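FAD:protein FMN transferase (Vibrio cholerae, PDB 6NXI) probably transfers the FMN moiety of FAD onto a threonine hydroxyl of a target flavoprotein, using magnesium or manganese and releasing AMP. Local coordinates at residues A[21-26]-A[172-177]; A[127-132]-A[146-151]; A[198-203]-A[212-217]; A[286-291]-A[308-313]. All coordinates share one frame; numbering follows the deposited sequence.

Interaction 1: residues A[21-26]-A[172-177]; sequences IKYIQQ and QGIENY
Y23 and Y177 form an antiparallel, non-hydrogen-bonded pair where strand 17-24 meets the beginning of strand 177-181 in the large antiparallel sheet, their CA atoms 4.1 Å apart. No N-H...O bond joins this pair itself; the close CA atoms are accompanied by CA-H...O contacts, Y177 CA lying 3.1 Å from K22 O. One step further, I24 N donates to N176 O at 3.1 Å, a moderately bent bond of 149° at the hydrogen. The same carbonyl also receives the CA-H of Y23.

The two tyrosines point to one face of the sheet, yet their rings separate. Both CG atoms sit between backbone N and carbonyl carbon (chi1 69° for Y23). Y23 CB touches I174 CG2 at 3.6 Å, and the Y23 ring has I174 CD1 4.2 Å above one face, offset toward the rim. On the neighbouring residues, I24 CG1 packs against N176 CB at 3.7 Å. A water makes a second link between I24 and N176: it donates to I24 O and accepts from N176 ND2 at 3.0 Å, while N176 OD1 takes the backbone N-H of L190. L35 of helix 32-50 touches both Y23 and I174.

Between these two segments one direct backbone bond and one water bridge make up the polar pairing, which a K22 to M178 backbone bond continues into strand 177-181; apolar contact comes both from Y23 with I174 and from I24 with N176 CB.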
loop_
_atom_site.group_PDB
_atom_site.type_symbol
_atom_site.label_atom_id
_atom_site.label_comp_id
_atom_site.label_asym_id
_atom_site.label_seq_id
_atom_site.Cartn_x
_atom_site.Cartn_y
_atom_site.Cartn_z
ATOM N N ILE A 21 -14.935 1.939 -8.251
ATOM C CA ILE A 21 -15.720 0.907 -7.555
ATOM C C ILE A 21 -16.706 0.362 -8.585
ATOM O O ILE A 21 -17.413 1.161 -9.205
ATOM C CB ILE A 21 -16.357 1.485 -6.302
ATOM C CG1 ILE A 21 -15.234 1.886 -5.332
ATOM C CG2 ILE A 21 -17.366 0.488 -5.714
ATOM C CD1 ILE A 21 -15.637 2.883 -4.341
ATOM N N LYS A 22 -16.751 -0.937 -8.753
ATOM C CA LYS A 22 -17.746 -1.608 -9.615
ATOM C C LYS A 22 -18.542 -2.569 -8.755
ATOM O O LYS A 22 -17.955 -3.287 -7.927
ATOM C CB LYS A 22 -17.108 -2.351 -10.791
ATOM C CG LYS A 22 -16.439 -1.426 -11.781
ATOM C CD LYS A 22 -15.744 -2.214 -12.918
ATOM C CE LYS A 22 -15.162 -1.286 -13.968
ATOM N NZ LYS A 22 -14.649 -1.980 -15.172
ATOM N N TYR A 23 -19.853 -2.557 -8.911
ATOM C CA TYR A 23 -20.675 -3.511 -8.137
ATOM C C TYR A 23 -21.845 -3.934 -9.012
ATOM O O TYR A 23 -22.209 -3.250 -9.986
ATOM C CB TYR A 23 -21.079 -2.942 -6.770
ATOM C CG TYR A 23 -22.051 -1.801 -6.861
ATOM C CD1 TYR A 23 -21.607 -0.497 -6.884
ATOM C CD2 TYR A 23 -23.422 -2.015 -6.885
ATOM C CE1 TYR A 23 -22.479 0.571 -6.987
ATOM C CE2 TYR A 23 -24.302 -0.955 -6.967
ATOM C CZ TYR A 23 -23.832 0.345 -7.015
ATOM O OH TYR A 23 -24.683 1.416 -7.107
ATOM N N ILE A 24 -22.467 -5.038 -8.600
ATOM C CA ILE A 24 -23.608 -5.606 -9.344
ATOM C C ILE A 24 -24.886 -5.210 -8.613
ATOM O O ILE A 24 -25.012 -5.502 -7.440
ATOM C CB ILE A 24 -23.493 -7.117 -9.572
ATOM C CG1 ILE A 24 -22.151 -7.480 -10.231
ATOM C CG2 ILE A 24 -24.671 -7.567 -10.432
ATOM C CD1 ILE A 24 -21.851 -6.713 -11.515
ATOM N N GLN A 25 -25.773 -4.529 -9.323
ATOM C CA GLN A 25 -27.085 -4.091 -8.785
ATOM C C GLN A 25 -27.824 -5.353 -8.362
ATOM O O GLN A 25 -27.783 -6.378 -9.090
ATOM C CB GLN A 25 -27.798 -3.254 -9.855
ATOM C CG GLN A 25 -29.122 -2.670 -9.373
ATOM C CD GLN A 25 -28.942 -1.658 -8.263
ATOM O OE1 GLN A 25 -27.944 -0.963 -8.196
ATOM N NE2 GLN A 25 -29.948 -1.522 -7.402
ATOM N N GLN A 26 -28.483 -5.289 -7.217
ATOM C CA GLN A 26 -29.335 -6.379 -6.682
ATOM C C GLN A 26 -30.578 -5.725 -6.111
ATOM O O GLN A 26 -30.592 -4.538 -5.808
ATOM C CB GLN A 26 -28.551 -7.178 -5.636
ATOM C CG GLN A 26 -27.591 -8.171 -6.273
ATOM C CD GLN A 26 -28.294 -9.250 -7.062
ATOM O OE1 GLN A 26 -28.309 -9.257 -8.307
ATOM N NE2 GLN A 26 -28.866 -10.202 -6.343
ATOM N N GLN A 172 -24.117 -2.622 3.153
ATOM C CA GLN A 172 -25.274 -2.206 2.310
ATOM C C GLN A 172 -25.844 -3.406 1.525
ATOM O O GLN A 172 -26.751 -3.168 0.674
ATOM C CB GLN A 172 -24.786 -1.075 1.390
ATOM C CG GLN A 172 -24.524 0.236 2.121
ATOM C CD GLN A 172 -25.787 0.843 2.678
ATOM O OE1 GLN A 172 -26.791 0.901 2.002
ATOM N NE2 GLN A 172 -25.755 1.286 3.925
ATOM N N GLY A 173 -25.387 -4.637 1.781
ATOM C CA GLY A 173 -25.924 -5.866 1.161
ATOM C C GLY A 173 -25.462 -6.018 -0.263
ATOM O O GLY A 173 -26.106 -6.740 -1.026
ATOM N N ILE A 174 -24.274 -5.478 -0.566
ATOM C CA ILE A 174 -23.643 -5.655 -1.902
ATOM C C ILE A 174 -22.557 -6.727 -1.792
ATOM O O ILE A 174 -21.546 -6.470 -1.139
ATOM C CB ILE A 174 -23.096 -4.312 -2.414
ATOM C CG1 ILE A 174 -24.228 -3.297 -2.546
ATOM C CG2 ILE A 174 -22.316 -4.425 -3.715
ATOM C CD1 ILE A 174 -23.734 -1.895 -2.660
ATOM N N GLU A 175 -22.783 -7.865 -2.431
ATOM C CA GLU A 175 -21.908 -9.041 -2.239
ATOM C C GLU A 175 -21.102 -9.292 -3.512
ATOM O O GLU A 175 -20.290 -10.204 -3.473
ATOM C CB GLU A 175 -22.721 -10.225 -1.740
ATOM C CG GLU A 175 -23.428 -9.933 -0.395
ATOM C CD GLU A 175 -22.625 -9.425 0.823
ATOM O OE1 GLU A 175 -21.449 -9.767 0.964
ATOM O OE2 GLU A 175 -23.194 -8.692 1.693
ATOM N N ASN A 176 -21.272 -8.474 -4.556
ATOM C CA ASN A 176 -20.487 -8.613 -5.807
ATOM C C ASN A 176 -19.848 -7.261 -6.123
ATOM O O ASN A 176 -20.524 -6.334 -6.590
ATOM C CB ASN A 176 -21.347 -9.101 -6.956
ATOM C CG ASN A 176 -22.071 -10.370 -6.595
ATOM O OD1 ASN A 176 -21.500 -11.447 -6.671
ATOM N ND2 ASN A 176 -23.328 -10.255 -6.176
ATOM N N TYR A 177 -18.545 -7.128 -5.901
ATOM C CA TYR A 177 -17.903 -5.817 -6.112
ATOM C C TYR A 177 -16.417 -5.977 -6.412
ATOM O O TYR A 177 -15.772 -6.957 -5.993
ATOM C CB TYR A 177 -18.073 -4.908 -4.893
ATOM C CG TYR A 177 -17.519 -5.423 -3.578
ATOM C CD1 TYR A 177 -16.167 -5.377 -3.304
ATOM C CD2 TYR A 177 -18.340 -5.959 -2.599
ATOM C CE1 TYR A 177 -15.633 -5.894 -2.137
ATOM C CE2 TYR A 177 -17.824 -6.425 -1.396
ATOM C CZ TYR A 177 -16.457 -6.430 -1.188
ATOM O OH TYR A 177 -15.878 -6.897 -0.035
HETATM O O HOH W 1 -24.024 -7.417 -5.677
#

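Interaction 2: residues A[127-132]-A[146-151]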
loop_
_atom_site.group_PDB
_atom_site.type_symbol
_atom_site.label_atom_id
_atom_site.label_comp_id
_atom_site.label_asym_id
_atom_site.label_seq_id
_atom_site.Cartn_x
_atom_site.Cartn_y
_atom_site.Cartn_z
ATOM N N ARG A 127 18.460 10.107 8.235
ATOM C CA ARG A 127 18.537 8.717 8.747
ATOM C C ARG A 127 18.560 8.717 10.265
ATOM O O ARG A 127 17.919 7.831 10.847
ATOM C CB ARG A 127 19.764 7.984 8.216
ATOM C CG ARG A 127 19.694 7.692 6.734
ATOM C CD ARG A 127 20.989 7.180 6.207
ATOM N NE ARG A 127 21.175 5.786 6.513
ATOM C CZ ARG A 127 22.349 5.177 6.402
ATOM N NH1 ARG A 127 23.442 5.852 6.066
ATOM N NH2 ARG A 127 22.427 3.890 6.643
ATOM N N ALA A 128 19.159 9.728 10.889
ATOM C CA ALA A 128 19.295 9.757 12.360
ATOM C C ALA A 128 17.924 9.949 13.012
ATOM O O ALA A 128 17.841 9.686 14.220
ATOM C CB ALA A 128 20.248 10.834 12.784
ATOM N N ILE A 129 16.930 10.477 12.289
ATOM C CA ILE A 129 15.575 10.742 12.847
ATOM C C ILE A 129 14.569 9.750 12.252
ATOM O O ILE A 129 13.407 10.077 12.250
ATOM C CB ILE A 129 15.161 12.208 12.633
ATOM C CG1 ILE A 129 15.152 12.598 11.148
ATOM C CG2 ILE A 129 16.044 13.129 13.446
ATOM C CD1 ILE A 129 14.442 13.892 10.826
ATOM N N THR A 130 15.015 8.583 11.798
ATOM C CA THR A 130 14.148 7.476 11.331
ATOM C C THR A 130 14.423 6.226 12.171
ATOM O O THR A 130 15.501 6.086 12.765
ATOM C CB THR A 130 14.352 7.204 9.837
ATOM O OG1 THR A 130 15.632 6.583 9.746
ATOM C CG2 THR A 130 14.267 8.468 9.029
ATOM N N GLY A 131 13.434 5.353 12.280
ATOM C CA GLY A 131 13.588 4.040 12.907
ATOM C C GLY A 131 12.353 3.690 13.678
ATOM O O GLY A 131 11.897 4.529 14.489
ATOM N N ILE A 132 11.804 2.518 13.368
ATOM C CA ILE A 132 10.550 1.985 13.955
ATOM C C ILE A 132 10.689 1.954 15.486
ATOM O O ILE A 132 9.650 2.031 16.141
ATOM C CB ILE A 132 10.243 0.596 13.353
ATOM C CG1 ILE A 132 8.777 0.203 13.565
ATOM C CG2 ILE A 132 11.186 -0.459 13.886
ATOM C CD1 ILE A 132 7.804 0.967 12.720
ATOM N N ILE A 146 11.702 10.596 19.952
ATOM C CA ILE A 146 12.459 11.743 19.368
ATOM C C ILE A 146 11.446 12.679 18.718
ATOM O O ILE A 146 10.473 12.238 18.090
ATOM C CB ILE A 146 13.586 11.329 18.397
ATOM C CG1 ILE A 146 13.103 10.495 17.208
ATOM C CG2 ILE A 146 14.699 10.602 19.135
ATOM C CD1 ILE A 146 14.122 10.376 16.111
ATOM N N PRO A 147 11.645 14.003 18.884
ATOM C CA PRO A 147 10.699 15.009 18.399
ATOM C C PRO A 147 10.506 15.075 16.879
ATOM O O PRO A 147 9.457 15.470 16.457
ATOM C CB PRO A 147 11.252 16.342 18.943
ATOM C CG PRO A 147 12.697 16.064 19.285
ATOM C CD PRO A 147 12.773 14.596 19.630
ATOM N N GLU A 148 11.510 14.699 16.089
ATOM C CA GLU A 148 11.509 14.967 14.632
ATOM C C GLU A 148 10.895 13.778 13.879
ATOM O O GLU A 148 10.949 13.804 12.620
ATOM C CB GLU A 148 12.944 15.204 14.134
ATOM C CG GLU A 148 13.681 16.306 14.873
ATOM C CD GLU A 148 14.436 15.901 16.135
ATOM O OE1 GLU A 148 14.313 14.725 16.583
ATOM O OE2 GLU A 148 15.194 16.777 16.669
ATOM N N LEU A 149 10.470 12.728 14.592
ATOM C CA LEU A 149 9.964 11.475 13.967
ATOM C C LEU A 149 8.838 11.889 13.031
ATOM O O LEU A 149 8.028 12.721 13.431
ATOM C CB LEU A 149 9.460 10.454 14.998
ATOM C CG LEU A 149 9.458 9.007 14.497
ATOM C CD1 LEU A 149 10.853 8.418 14.498
ATOM C CD2 LEU A 149 8.545 8.158 15.334
ATOM N N TYR A 150 8.807 11.349 11.818
ATOM C CA TYR A 150 7.761 11.700 10.828
ATOM C C TYR A 150 7.260 10.388 10.231
ATOM O O TYR A 150 8.008 9.692 9.550
ATOM C CB TYR A 150 8.352 12.637 9.782
ATOM C CG TYR A 150 7.404 13.247 8.779
ATOM C CD1 TYR A 150 6.733 12.469 7.841
ATOM C CD2 TYR A 150 7.173 14.617 8.737
ATOM C CE1 TYR A 150 5.848 13.034 6.947
ATOM C CE2 TYR A 150 6.288 15.196 7.834
ATOM C CZ TYR A 150 5.646 14.402 6.902
ATOM O OH TYR A 150 4.771 15.006 6.036
ATOM N N VAL A 151 6.038 10.014 10.574
ATOM C CA VAL A 151 5.419 8.730 10.142
ATOM C C VAL A 151 4.670 9.021 8.847
ATOM O O VAL A 151 3.948 10.033 8.757
ATOM C CB VAL A 151 4.459 8.193 11.228
ATOM C CG1 VAL A 151 3.693 7.004 10.732
ATOM C CG2 VAL A 151 5.206 7.851 12.510
HETATM O O HOH W 2 10.865 9.501 11.275
#
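I129 and I146 meet through apolar contact, with the tip of one branch laid against the other's backbone. I146 CD1 stops 3.6 Å from I129 CA and 4.1 Å from its CB. Its CG1 stands between backbone N and carbonyl carbon (chi1 58°), and the extended chi2 carries the methyl across to the turn. Through CG2 and CD1, I129 crosses E148 at about a right angle: CG2 lies 3.8 Å from E148 CB and CD1 3.9 Å from the same carbon, so the glutamate contributes mainly its aliphatic root. L149 adds CD1, which comes to 3.8 Å from I129 O and also near G131 O.

Direct hydrogen bonds between the two segments are absent, and a water stands in for them. It lies 2.8 Å from I129 O, to which it probably donates, and accepts from Y150 N, spanning the two backbones.

Bonds inside 127-132 hold the turn that carries I129. A type I turn from R127 to T130 is closed by T130 N, and T130 OG1 also gives its proton to R127 O at 2.8 Å; both donors approach from the same face of the carbonyl plane.

These two loops flank the hairpin of strands 135-138 and 141-144, one following helix 120-127 and the other leading on toward helix 157-171. P101 of helix 100-105 also touches I129, H134 touches both I146 and L149, and Y150 reaches N104 of that helix.

Interaction 3: residues A[198-203]-A[212-217]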
loop_
_atom_site.group_PDB
_atom_site.type_symbol
_atom_site.label_atom_id
_atom_site.label_comp_id
_atom_site.label_asym_id
_atom_site.label_seq_id
_atom_site.Cartn_x
_atom_site.Cartn_y
_atom_site.Cartn_z
ATOM N N ARG A 198 -11.858 -10.242 -12.822
ATOM C CA ARG A 198 -10.604 -10.515 -13.575
ATOM C C ARG A 198 -9.639 -9.356 -13.350
ATOM O O ARG A 198 -9.995 -8.166 -13.508
ATOM C CB ARG A 198 -10.938 -10.758 -15.060
ATOM C CG ARG A 198 -11.828 -11.977 -15.267
ATOM C CD ARG A 198 -12.412 -12.173 -16.660
ATOM N NE ARG A 198 -11.409 -12.858 -17.484
ATOM C CZ ARG A 198 -10.895 -12.438 -18.647
ATOM N NH1 ARG A 198 -11.284 -11.313 -19.235
ATOM N NH2 ARG A 198 -9.979 -13.187 -19.245
ATOM N N ILE A 199 -8.418 -9.651 -12.864
ATOM C CA ILE A 199 -7.417 -8.567 -12.748
ATOM C C ILE A 199 -6.252 -8.990 -13.642
ATOM O O ILE A 199 -6.101 -10.165 -13.939
ATOM C CB ILE A 199 -6.986 -8.324 -11.283
ATOM C CG1 ILE A 199 -6.171 -9.515 -10.806
ATOM C CG2 ILE A 199 -8.210 -8.040 -10.378
ATOM C CD1 ILE A 199 -5.455 -9.266 -9.518
ATOM N N ALA A 200 -5.446 -8.048 -14.061
ATOM C CA ALA A 200 -4.255 -8.341 -14.890
ATOM C C ALA A 200 -2.987 -8.129 -14.081
ATOM O O ALA A 200 -2.865 -7.125 -13.366
ATOM C CB ALA A 200 -4.303 -7.483 -16.127
ATOM N N ILE A 201 -2.073 -9.094 -14.180
ATOM C CA ILE A 201 -0.679 -8.907 -13.706
ATOM C C ILE A 201 0.179 -8.529 -14.914
ATOM O O ILE A 201 0.184 -9.289 -15.877
ATOM C CB ILE A 201 -0.154 -10.144 -12.976
ATOM C CG1 ILE A 201 -1.138 -10.554 -11.869
ATOM C CG2 ILE A 201 1.255 -9.824 -12.475
ATOM C CD1 ILE A 201 -0.503 -11.134 -10.646
ATOM N N GLU A 202 0.813 -7.365 -14.838
ATOM C CA GLU A 202 1.691 -6.827 -15.906
ATOM C C GLU A 202 3.020 -7.581 -15.814
ATOM O O GLU A 202 3.611 -7.668 -14.721
ATOM C CB GLU A 202 1.849 -5.310 -15.804
ATOM C CG GLU A 202 0.574 -4.534 -16.091
ATOM C CD GLU A 202 0.110 -4.501 -17.540
ATOM O OE1 GLU A 202 0.952 -4.680 -18.450
ATOM O OE2 GLU A 202 -1.103 -4.300 -17.760
ATOM N N LYS A 203 3.432 -8.164 -16.923
ATOM C CA LYS A 203 4.694 -8.927 -17.010
ATOM C C LYS A 203 5.616 -8.119 -17.913
ATOM O O LYS A 203 5.205 -7.678 -18.980
ATOM C CB LYS A 203 4.437 -10.327 -17.569
ATOM C CG LYS A 203 3.362 -11.133 -16.864
ATOM C CD LYS A 203 3.647 -11.391 -15.401
ATOM C CE LYS A 203 2.796 -12.511 -14.837
ATOM N NZ LYS A 203 3.062 -13.792 -15.542
ATOM N N GLN A 212 0.035 -8.901 -20.375
ATOM C CA GLN A 212 -0.884 -9.020 -19.219
ATOM C C GLN A 212 -1.210 -10.496 -18.997
ATOM O O GLN A 212 -1.592 -11.179 -19.962
ATOM C CB GLN A 212 -2.170 -8.243 -19.502
ATOM C CG GLN A 212 -2.054 -6.741 -19.298
ATOM C CD GLN A 212 -3.418 -6.093 -19.217
ATOM O OE1 GLN A 212 -4.418 -6.660 -19.649
ATOM N NE2 GLN A 212 -3.488 -4.914 -18.615
ATOM N N GLU A 213 -1.104 -10.967 -17.761
ATOM C CA GLU A 213 -1.700 -12.249 -17.334
ATOM C C GLU A 213 -2.986 -11.972 -16.533
ATOM O O GLU A 213 -2.890 -11.406 -15.427
ATOM C CB GLU A 213 -0.715 -13.036 -16.478
ATOM C CG GLU A 213 -1.316 -14.340 -16.008
ATOM C CD GLU A 213 -0.325 -15.397 -15.552
ATOM O OE1 GLU A 213 0.819 -15.034 -15.221
ATOM O OE2 GLU A 213 -0.722 -16.581 -15.516
ATOM N N ILE A 214 -4.117 -12.455 -17.029
ATOM C CA ILE A 214 -5.418 -12.220 -16.349
ATOM C C ILE A 214 -5.678 -13.383 -15.390
ATOM O O ILE A 214 -5.732 -14.535 -15.880
ATOM C CB ILE A 214 -6.548 -12.043 -17.371
ATOM C CG1 ILE A 214 -6.297 -10.805 -18.226
ATOM C CG2 ILE A 214 -7.896 -11.998 -16.622
ATOM C CD1 ILE A 214 -7.239 -10.648 -19.407
ATOM N N ILE A 215 -5.846 -13.080 -14.090
ATOM C CA ILE A 215 -6.153 -14.068 -13.023
ATOM C C ILE A 215 -7.474 -13.700 -12.336
ATOM O O ILE A 215 -7.920 -12.526 -12.402
ATOM C CB ILE A 215 -5.002 -14.164 -12.015
ATOM C CG1 ILE A 215 -4.813 -12.883 -11.204
ATOM C CG2 ILE A 215 -3.706 -14.540 -12.724
ATOM C CD1 ILE A 215 -4.107 -13.062 -9.882
ATOM N N GLU A 216 -8.018 -14.673 -11.607
ATOM C CA GLU A 216 -9.276 -14.537 -10.825
ATOM C C GLU A 216 -8.938 -14.826 -9.371
ATOM O O GLU A 216 -8.953 -15.969 -8.939
ATOM C CB GLU A 216 -10.295 -15.520 -11.409
ATOM C CG GLU A 216 -10.781 -15.116 -12.795
ATOM C CD GLU A 216 -11.658 -16.131 -13.510
ATOM O OE1 GLU A 216 -12.085 -17.094 -12.863
ATOM O OE2 GLU A 216 -11.900 -15.957 -14.713
ATOM N N PRO A 217 -8.586 -13.819 -8.566
ATOM C CA PRO A 217 -8.253 -14.048 -7.158
ATOM C C PRO A 217 -9.375 -14.586 -6.255
ATOM O O PRO A 217 -9.073 -15.071 -5.179
ATOM C CB PRO A 217 -7.878 -12.659 -6.656
ATOM C CG PRO A 217 -7.449 -11.923 -7.893
ATOM C CD PRO A 217 -8.335 -12.438 -9.004
#
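Four backbone hydrogen bonds tie I199 to I215 and I201 to E213, each pair bonded in both directions. I199 N and I215 O are 3.0 Å apart and nearly linear at the hydrogen; I201 N approaches E213 O more closely, at 2.8 Å, but from 31° out of the carbonyl plane. Between them the non-hydrogen-bonded pair A200 and I214 brings CA atoms to 4.3 Å.

Polar side chains add two bonds. The K203 chain, bent at chi2 (-60°) and chi4 (61°), brings NZ into a salt bridge with E213 OE1 at 2.6 Å, and E306 is a second carboxylate partner for that lysine. Q212 NE2 donates to E202 OE2, also 2.6 Å away, the acceptor lying in the amide plane.

Together the segments make an antiparallel beta hairpin, strands 199-203 and 211-215, a two-stranded sheet whose isoleucine face, with I199, I201 and I215, packs on strands of the main sheet.

Apolar contacts follow that face: I199 CG1 meets I215 CG1 at 3.7 Å, and I199 CD1 meets P217 CG at the same distance. I185 and L187 of strand 184-188 and I222 of strand 220-225 touch I199 there. Elsewhere, I214 CG2 sits 3.4 Å above the R198 guanidinium plane, displaced toward its rim.

Interaction 4: residues A[286-291]-A[308-313]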
loop_
_atom_site.group_PDB
_atom_site.type_symbol
_atom_site.label_atom_id
_atom_site.label_comp_id
_atom_site.label_asym_id
_atom_site.label_seq_id
_atom_site.Cartn_x
_atom_site.Cartn_y
_atom_site.Cartn_z
ATOM N N VAL A 286 10.119 -15.220 3.465
ATOM C CA VAL A 286 9.017 -14.789 4.374
ATOM C C VAL A 286 7.672 -15.254 3.813
ATOM O O VAL A 286 6.787 -15.696 4.591
ATOM C CB VAL A 286 9.063 -13.272 4.644
ATOM C CG1 VAL A 286 7.785 -12.778 5.326
ATOM C CG2 VAL A 286 10.277 -12.935 5.473
ATOM N N ALA A 287 7.458 -15.143 2.503
ATOM C CA ALA A 287 6.164 -15.499 1.887
ATOM C C ALA A 287 5.932 -17.005 2.080
ATOM O O ALA A 287 4.799 -17.451 2.335
ATOM C CB ALA A 287 6.130 -15.148 0.422
ATOM N N GLU A 288 6.976 -17.790 1.896
ATOM C CA GLU A 288 6.880 -19.257 2.096
ATOM C C GLU A 288 6.555 -19.621 3.540
ATOM O O GLU A 288 5.674 -20.479 3.729
ATOM C CB GLU A 288 8.195 -19.916 1.701
ATOM C CG GLU A 288 8.273 -20.080 0.212
ATOM C CD GLU A 288 7.175 -20.930 -0.381
ATOM O OE1 GLU A 288 6.776 -21.945 0.238
ATOM O OE2 GLU A 288 6.832 -20.648 -1.513
ATOM N N ALA A 289 7.232 -18.992 4.494
ATOM C CA ALA A 289 7.150 -19.326 5.931
ATOM C C ALA A 289 5.785 -18.913 6.481
ATOM O O ALA A 289 5.380 -19.454 7.534
ATOM C CB ALA A 289 8.278 -18.669 6.680
ATOM N N ASN A 290 5.085 -18.001 5.805
ATOM C CA ASN A 290 3.868 -17.376 6.386
ATOM C C ASN A 290 2.665 -17.583 5.478
ATOM O O ASN A 290 1.611 -16.937 5.716
ATOM C CB ASN A 290 4.161 -15.920 6.714
ATOM C CG ASN A 290 5.194 -15.777 7.814
ATOM O OD1 ASN A 290 4.860 -15.866 8.991
ATOM N ND2 ASN A 290 6.455 -15.577 7.466
ATOM N N GLN A 291 2.749 -18.476 4.501
ATOM C CA GLN A 291 1.565 -18.784 3.662
ATOM C C GLN A 291 1.040 -17.493 3.024
ATOM O O GLN A 291 -0.170 -17.338 2.933
ATOM C CB GLN A 291 0.416 -19.412 4.467
ATOM C CG GLN A 291 0.846 -20.590 5.311
ATOM C CD GLN A 291 1.071 -21.785 4.426
ATOM O OE1 GLN A 291 2.055 -21.843 3.695
ATOM N NE2 GLN A 291 0.162 -22.748 4.495
ATOM N N ALA A 308 6.968 -17.297 -7.727
ATOM C CA ALA A 308 5.647 -17.427 -7.076
ATOM C C ALA A 308 5.834 -18.248 -5.799
ATOM O O ALA A 308 6.497 -19.300 -5.850
ATOM C CB ALA A 308 4.654 -18.063 -8.000
ATOM N N SER A 309 5.265 -17.783 -4.689
ATOM C CA SER A 309 5.260 -18.560 -3.435
ATOM C C SER A 309 4.364 -19.794 -3.620
ATOM O O SER A 309 3.501 -19.781 -4.514
ATOM C CB SER A 309 4.828 -17.713 -2.287
ATOM O OG SER A 309 3.472 -17.327 -2.396
ATOM N N SER A 310 4.499 -20.782 -2.742
ATOM C CA SER A 310 3.675 -22.019 -2.756
ATOM C C SER A 310 2.194 -21.664 -2.690
ATOM O O SER A 310 1.391 -22.384 -3.281
ATOM C CB SER A 310 4.068 -22.919 -1.624
ATOM O OG SER A 310 5.364 -23.422 -1.867
ATOM N N SER A 311 1.833 -20.624 -1.955
ATOM C CA SER A 311 0.404 -20.288 -1.768
ATOM C C SER A 311 -0.128 -19.449 -2.940
ATOM O O SER A 311 -1.358 -19.275 -3.008
ATOM C CB SER A 311 0.191 -19.666 -0.425
ATOM O OG SER A 311 0.903 -18.455 -0.356
ATOM N N PHE A 312 0.731 -18.954 -3.844
ATOM C CA PHE A 312 0.343 -18.215 -5.075
ATOM C C PHE A 312 0.178 -19.142 -6.287
ATOM O O PHE A 312 -0.522 -18.761 -7.244
ATOM C CB PHE A 312 1.394 -17.183 -5.493
ATOM C CG PHE A 312 0.875 -16.173 -6.490
ATOM C CD1 PHE A 312 0.304 -14.981 -6.075
ATOM C CD2 PHE A 312 0.948 -16.419 -7.854
ATOM C CE1 PHE A 312 -0.192 -14.066 -7.001
ATOM C CE2 PHE A 312 0.455 -15.502 -8.774
ATOM C CZ PHE A 312 -0.124 -14.338 -8.351
ATOM N N LYS A 313 0.833 -20.306 -6.275
ATOM C CA LYS A 313 0.859 -21.246 -7.430
ATOM C C LYS A 313 -0.548 -21.393 -8.012
ATOM O O LYS A 313 -0.729 -21.141 -9.203
ATOM C CB LYS A 313 1.453 -22.604 -7.025
ATOM C CG LYS A 313 2.849 -22.561 -6.413
ATOM C CD LYS A 313 3.898 -21.821 -7.238
ATOM C CE LYS A 313 5.315 -22.238 -6.888
ATOM N NZ LYS A 313 6.297 -21.735 -7.879
HETATM O O HOH W 3 3.455 -19.322 0.492
#
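E288 and S310 make the direct hydrogen bonds of this contact, the carboxylate at the end of helix 280-289 gripping a serine of the loop after strand 304-308 with both oxygens. S310 N donates to E288 OE2 at 2.6 Å with 152° at the hydrogen, arriving on the syn side but 29° out of the carboxylate plane. S310 OG gives its proton to the syn lone pair of E288 OE1 at 2.9 Å. The glutamate chain bends at chi2 (-60°), which swings its carboxylate over to the loop.

S309 supplies the inner side of the contact. Its CB lies 4.0 Å from A287 CB and 3.6 Å from E288 OE2, while its hydroxyl is bonded to the backbone of I292 and V294, joining the loop to the start of strand 294-299 and the residues before it.

S311 extends the contact to Q291, two residues past the helix: its OG stands 3.5 Å from Q291 C. A water donates to A287 O at 3.0 Å and accepts from S311 N, linking the final helical turn to the loop backbone.

Because one carboxylate accepts from both a backbone N-H and a hydroxyl of the same residue, its rotation is restrained, and the two bonds would probably favour its charged form.

Along the chain, interaction 1 encloses interaction 2, and interactions 3 and 4 follow in turn. Interactions 1 and 2 lie on opposite sides of the chain's centre, their own centres 42 Å apart: the first joins strands 17-24 and 177-181 in the eight-stranded sheet, the second joins loops around the hairpin 135-144. Interactions 3 and 4 are neighbours, with centres 18 Å apart and a packing contact between I201 CD1 and F312 CZ at 4.0 Å. L295 of strand 294-299 touches both I201 and F312, so the hairpin and the loop after strand 304-308 meet beside strand 294-299, a strand of the main sheet. All four lie away from the FAD and magnesium sites.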